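Local coordinates for protein 3-deoxy-d-manno-octulosonic-acid transferase (PDB 4BFC) that probably transfers Kdo from CMP-Kdo to lipid A precursors, the part present here being its C-terminal CMP-Kdo binding domain, at residues P81-F84 with D85-F88; L180-D184 with A185-V189. One frame throughout, in Å; residues are numbered along the deposited sequence.

Interaction 1: residues P81-F84 with D85-F88; sequences PERF and DEVF. With BME (beta-mercaptoethanol), chain D.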
loop_
_atom_site.group_PDB
_atom_site.type_symbol
_atom_site.label_atom_id
_atom_site.label_comp_id
_atom_site.label_asym_id
_atom_site.label_seq_id
_atom_site.Cartn_x
_atom_site.Cartn_y
_atom_site.Cartn_z
ATOM N N PRO A 81 -4.011 4.176 8.123
ATOM C CA PRO A 81 -4.562 5.345 8.846
ATOM C C PRO A 81 -5.824 6.030 8.300
ATOM O O PRO A 81 -6.647 6.599 9.101
ATOM C CB PRO A 81 -3.349 6.288 8.969
ATOM C CG PRO A 81 -2.201 5.322 9.027
ATOM C CD PRO A 81 -2.556 4.291 7.971
ATOM N N GLU A 82 -6.041 5.978 6.964
ATOM C CA GLU A 82 -7.180 6.634 6.384
ATOM C C GLU A 82 -8.484 5.979 6.891
ATOM O O GLU A 82 -9.496 6.616 6.921
ATOM C CB GLU A 82 -7.140 6.660 4.839
ATOM C CG GLU A 82 -7.196 5.304 4.177
ATOM C CD GLU A 82 -7.622 5.377 2.664
ATOM O OE1 GLU A 82 -8.033 6.442 2.208
ATOM O OE2 GLU A 82 -7.590 4.321 2.049
ATOM N N ARG A 83 -8.346 4.742 7.402
ATOM C CA ARG A 83 -9.473 3.985 7.921
ATOM C C ARG A 83 -9.750 4.178 9.398
ATOM O O ARG A 83 -10.681 3.584 9.909
ATOM C CB ARG A 83 -9.351 2.458 7.629
ATOM C CG ARG A 83 -9.487 2.081 6.164
ATOM C CD ARG A 83 -9.596 0.601 5.927
ATOM N NE ARG A 83 -10.829 0.034 6.507
ATOM C CZ ARG A 83 -10.818 -0.782 7.557
ATOM N NH1 ARG A 83 -9.668 -1.151 8.154
ATOM N NH2 ARG A 83 -11.993 -1.257 8.009
ATOM N N PHE A 84 -8.913 4.925 10.141
ATOM C CA PHE A 84 -9.218 5.111 11.573
ATOM C C PHE A 84 -10.629 5.568 11.876
ATOM O O PHE A 84 -11.271 4.992 12.724
ATOM C CB PHE A 84 -8.190 6.086 12.170
ATOM C CG PHE A 84 -6.764 5.546 12.247
ATOM C CD1 PHE A 84 -6.406 4.173 12.052
ATOM C CD2 PHE A 84 -5.718 6.457 12.424
ATOM C CE1 PHE A 84 -5.079 3.750 12.202
ATOM C CE2 PHE A 84 -4.400 6.036 12.520
ATOM C CZ PHE A 84 -4.059 4.694 12.402
ATOM N N ASP A 85 -11.170 6.634 11.236
ATOM C CA ASP A 85 -12.538 7.056 11.525
ATOM C C ASP A 85 -13.569 5.991 11.132
ATOM O O ASP A 85 -14.581 5.843 11.839
ATOM C CB ASP A 85 -12.835 8.412 10.815
ATOM C CG ASP A 85 -12.155 9.552 11.493
ATOM O OD1 ASP A 85 -11.640 9.397 12.641
ATOM O OD2 ASP A 85 -12.141 10.632 10.882
ATOM N N GLU A 86 -13.312 5.247 10.066
ATOM C CA GLU A 86 -14.168 4.108 9.639
ATOM C C GLU A 86 -14.299 3.068 10.737
ATOM O O GLU A 86 -15.403 2.611 11.044
ATOM C CB GLU A 86 -13.673 3.455 8.332
ATOM C CG GLU A 86 -14.264 2.079 8.000
ATOM C CD GLU A 86 -15.729 2.130 7.583
ATOM O OE1 GLU A 86 -16.303 3.264 7.431
ATOM O OE2 GLU A 86 -16.345 1.033 7.443
ATOM N N VAL A 87 -13.170 2.693 11.313
ATOM C CA VAL A 87 -13.165 1.696 12.376
ATOM C C VAL A 87 -13.836 2.251 13.650
ATOM O O VAL A 87 -14.575 1.500 14.275
ATOM C CB VAL A 87 -11.752 1.196 12.584
ATOM C CG1 VAL A 87 -11.693 0.212 13.769
ATOM C CG2 VAL A 87 -11.230 0.506 11.320
ATOM N N PHE A 88 -13.629 3.553 13.995
ATOM C CA PHE A 88 -14.380 4.142 15.082
ATOM C C PHE A 88 -15.887 3.914 14.837
ATOM O O PHE A 88 -16.592 3.435 15.770
ATOM C CB PHE A 88 -14.023 5.620 15.288
ATOM C CG PHE A 88 -14.685 6.184 16.526
ATOM C CD1 PHE A 88 -14.271 5.754 17.787
ATOM C CD2 PHE A 88 -15.727 7.114 16.409
ATOM C CE1 PHE A 88 -14.855 6.260 18.940
ATOM C CE2 PHE A 88 -16.332 7.617 17.551
ATOM C CZ PHE A 88 -15.904 7.178 18.821
HETATM C C1 BME D . -2.923 6.463 4.718
HETATM C C2 BME D . -3.442 7.845 4.797
HETATM O O1 BME D . -3.962 5.515 4.961
HETATM S S2 BME D . -4.069 8.293 3.157
HETATM O O HOH W 1 -9.568 8.211 9.346
HETATM O O HOH W 2 -12.109 6.658 7.822
HETATM O O HOH W 3 -14.731 -1.071 6.809
#
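R83 meets V87 and E86 one turn further along the chain. The R83 side chain turns at chi3 (65°). This lays one guanidinium face over the V87 methyl CG2, with R83 NH2 3.8 Å from V87 CG2. The same methyl packs against the R83 carbonyl oxygen. That oxygen takes the V87 N-H at 3.0 Å from R83 O to V87 N. F84 O accepts from F88 N in the same way, also at 3.0 Å. These are the first i to i+4 bonds of helix 84-93, which follows strand 72-78 of the parallel Rossmann-like sheet. A short 3-10 turn leads into it, and there F84 N bonds to P81 O. The F84 ring folds back over this turn, with P81 CA 3.5 Å above the centre of one ring face. R83 and E86 do not touch through their charged atoms. The oxygen of water 3 lies in the guanidinium plane, accepts from R83 NH2 and is 2.7 Å from E86 OE2, to which it probably donates. R83 NH2 also forms a salt bridge with E55. A second subunit supplies N165 O to R83 NE, and T168 N and I169 N to the E86 carboxylate.

Interaction 2: residues L180-D184 with A185-V189; sequences LIAQD and AQQVV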
loop_
_atom_site.group_PDB
_atom_site.type_symbol
_atom_site.label_atom_id
_atom_site.label_comp_id
_atom_site.label_asym_id
_atom_site.label_seq_id
_atom_site.Cartn_x
_atom_site.Cartn_y
_atom_site.Cartn_z
ATOM N N LEU A 180 -0.710 -19.687 16.473
ATOM C CA LEU A 180 -2.035 -20.235 16.363
ATOM C C LEU A 180 -2.740 -19.787 15.101
ATOM O O LEU A 180 -2.838 -18.587 14.763
ATOM C CB LEU A 180 -2.883 -19.914 17.619
ATOM C CG LEU A 180 -2.158 -20.441 18.894
ATOM C CD1 LEU A 180 -2.644 -19.685 20.115
ATOM C CD2 LEU A 180 -2.437 -21.902 19.084
ATOM N N ILE A 181 -3.238 -20.753 14.349
ATOM C CA ILE A 181 -3.985 -20.430 13.156
ATOM C C ILE A 181 -5.519 -20.508 13.326
ATOM O O ILE A 181 -6.116 -21.561 13.701
ATOM C CB ILE A 181 -3.514 -21.330 11.961
ATOM C CG1 ILE A 181 -1.991 -21.324 11.895
ATOM C CG2 ILE A 181 -4.208 -20.902 10.691
ATOM C CD1 ILE A 181 -1.389 -20.019 11.358
ATOM N N ALA A 182 -6.167 -19.369 13.147
ATOM C CA ALA A 182 -7.630 -19.287 13.113
ATOM C C ALA A 182 -8.270 -19.422 11.750
ATOM O O ALA A 182 -7.926 -18.725 10.803
ATOM C CB ALA A 182 -8.163 -18.030 13.797
ATOM N N GLN A 183 -9.318 -20.213 11.632
ATOM C CA GLN A 183 -10.040 -20.254 10.347
ATOM C C GLN A 183 -11.037 -19.110 10.109
ATOM O O GLN A 183 -11.318 -18.762 8.941
ATOM C CB GLN A 183 -10.735 -21.673 10.139
ATOM C CG GLN A 183 -9.722 -22.830 10.102
ATOM C CD GLN A 183 -8.690 -22.672 9.005
ATOM O OE1 GLN A 183 -7.492 -22.817 9.237
ATOM N NE2 GLN A 183 -9.149 -22.359 7.806
ATOM N N ASP A 184 -11.570 -18.501 11.171
ATOM C CA ASP A 184 -12.541 -17.414 11.095
ATOM C C ASP A 184 -12.499 -16.597 12.416
ATOM O O ASP A 184 -11.729 -16.957 13.317
ATOM C CB ASP A 184 -13.973 -17.855 10.766
ATOM C CG ASP A 184 -14.490 -18.917 11.754
ATOM O OD1 ASP A 184 -14.039 -18.986 12.924
ATOM O OD2 ASP A 184 -15.354 -19.686 11.324
ATOM N N ALA A 185 -13.264 -15.507 12.442
ATOM C CA ALA A 185 -13.277 -14.526 13.557
ATOM C C ALA A 185 -13.745 -15.196 14.852
ATOM O O ALA A 185 -13.159 -14.984 15.932
ATOM C CB ALA A 185 -14.151 -13.357 13.210
ATOM N N GLN A 186 -14.725 -16.088 14.709
ATOM C CA GLN A 186 -15.152 -16.881 15.907
ATOM C C GLN A 186 -14.012 -17.693 16.506
ATOM O O GLN A 186 -13.848 -17.723 17.752
ATOM C CB GLN A 186 -16.430 -17.692 15.598
ATOM C CG GLN A 186 -17.316 -18.031 16.810
ATOM C CD GLN A 186 -17.822 -16.849 17.651
ATOM O OE1 GLN A 186 -18.674 -16.040 17.214
ATOM N NE2 GLN A 186 -17.370 -16.787 18.907
ATOM N N GLN A 187 -13.222 -18.355 15.659
ATOM C CA GLN A 187 -12.095 -19.106 16.114
ATOM C C GLN A 187 -10.993 -18.232 16.713
ATOM O O GLN A 187 -10.335 -18.671 17.622
ATOM C CB GLN A 187 -11.587 -20.098 15.081
ATOM C CG GLN A 187 -10.525 -21.020 15.700
ATOM C CD GLN A 187 -10.111 -22.122 14.767
ATOM O OE1 GLN A 187 -10.261 -22.011 13.536
ATOM N NE2 GLN A 187 -9.570 -23.198 15.343
ATOM N N VAL A 188 -10.776 -17.002 16.195
ATOM C CA VAL A 188 -9.831 -16.125 16.890
ATOM C C VAL A 188 -10.265 -15.871 18.334
ATOM O O VAL A 188 -9.444 -15.913 19.247
ATOM C CB VAL A 188 -9.772 -14.716 16.223
ATOM C CG1 VAL A 188 -8.952 -13.759 17.070
ATOM C CG2 VAL A 188 -9.216 -14.816 14.805
ATOM N N VAL A 189 -11.544 -15.572 18.517
ATOM C CA VAL A 189 -12.072 -15.314 19.873
ATOM C C VAL A 189 -11.990 -16.598 20.723
ATOM O O VAL A 189 -11.542 -16.510 21.854
ATOM C CB VAL A 189 -13.495 -14.790 19.834
ATOM C CG1 VAL A 189 -14.071 -14.665 21.254
ATOM C CG2 VAL A 189 -13.528 -13.382 19.197
#
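D184 and Q187 cross at about a right angle where the chain turns from strand 180-181 into helix 185-197. D184 is the N-cap. It sits at the helix start that follows the edge strand of the parallel sheet. The D184 side chain has CG between its backbone N and carbonyl carbon (chi1 55°), which brings OD1 back over the first turn. There D184 OD1 accepts from Q187 N at 2.9 Å, and the N-H arrives nearly along the C-O axis. The D184 carboxylate and Q187 amide planes are 66° apart. A carboxylate at this end of a helix is probably favoured by the helix dipole.

Q187 answers from the helix side. Its CG lies anti to the backbone N (chi1 -171°) and the chain stays extended. It therefore reaches back past D184 to the residue before the cap. Q183 N donates to Q187 OE1 at 2.8 Å. The bond is fairly straight at nitrogen, but the donor stands above the amide carbonyl plane. The Q183 and Q187 side chains run side by side in the same direction, and Q187 OE1 also lies 3.4 Å from Q183 CB.

A182 turns its methyl toward the helix. It also packs on V158 and I191, which ties the strand end to the neighbouring strand and to the helix. V188 N bonds to D184 O at 3.0 Å, the first i to i+4 bond of the helix. The V188 methyl CG2 lies against A182 CB at 3.5 Å.

How the interactions relate
Both interactions cover the start of a helix that follows a strand of the same parallel sheet. Their centres are about 23 Å apart. Their nearest atoms are about 13 Å apart, so they do not touch. Interaction 1 comes first in the chain and leads into helix 84-93. Interaction 2 includes strand 180-181, outermost in the sheet within this chain, and runs into helix 185-197. Helix 54-68 packs on A185 and Q186 of interaction 2, while E55, near the start of that helix, pairs with R83 of interaction 1. A second subunit touches interaction 1 but not interaction 2. Beta-mercaptoethanol, probably from the crystallisation liquor, hydrogen-bonds to E82 N through its O1.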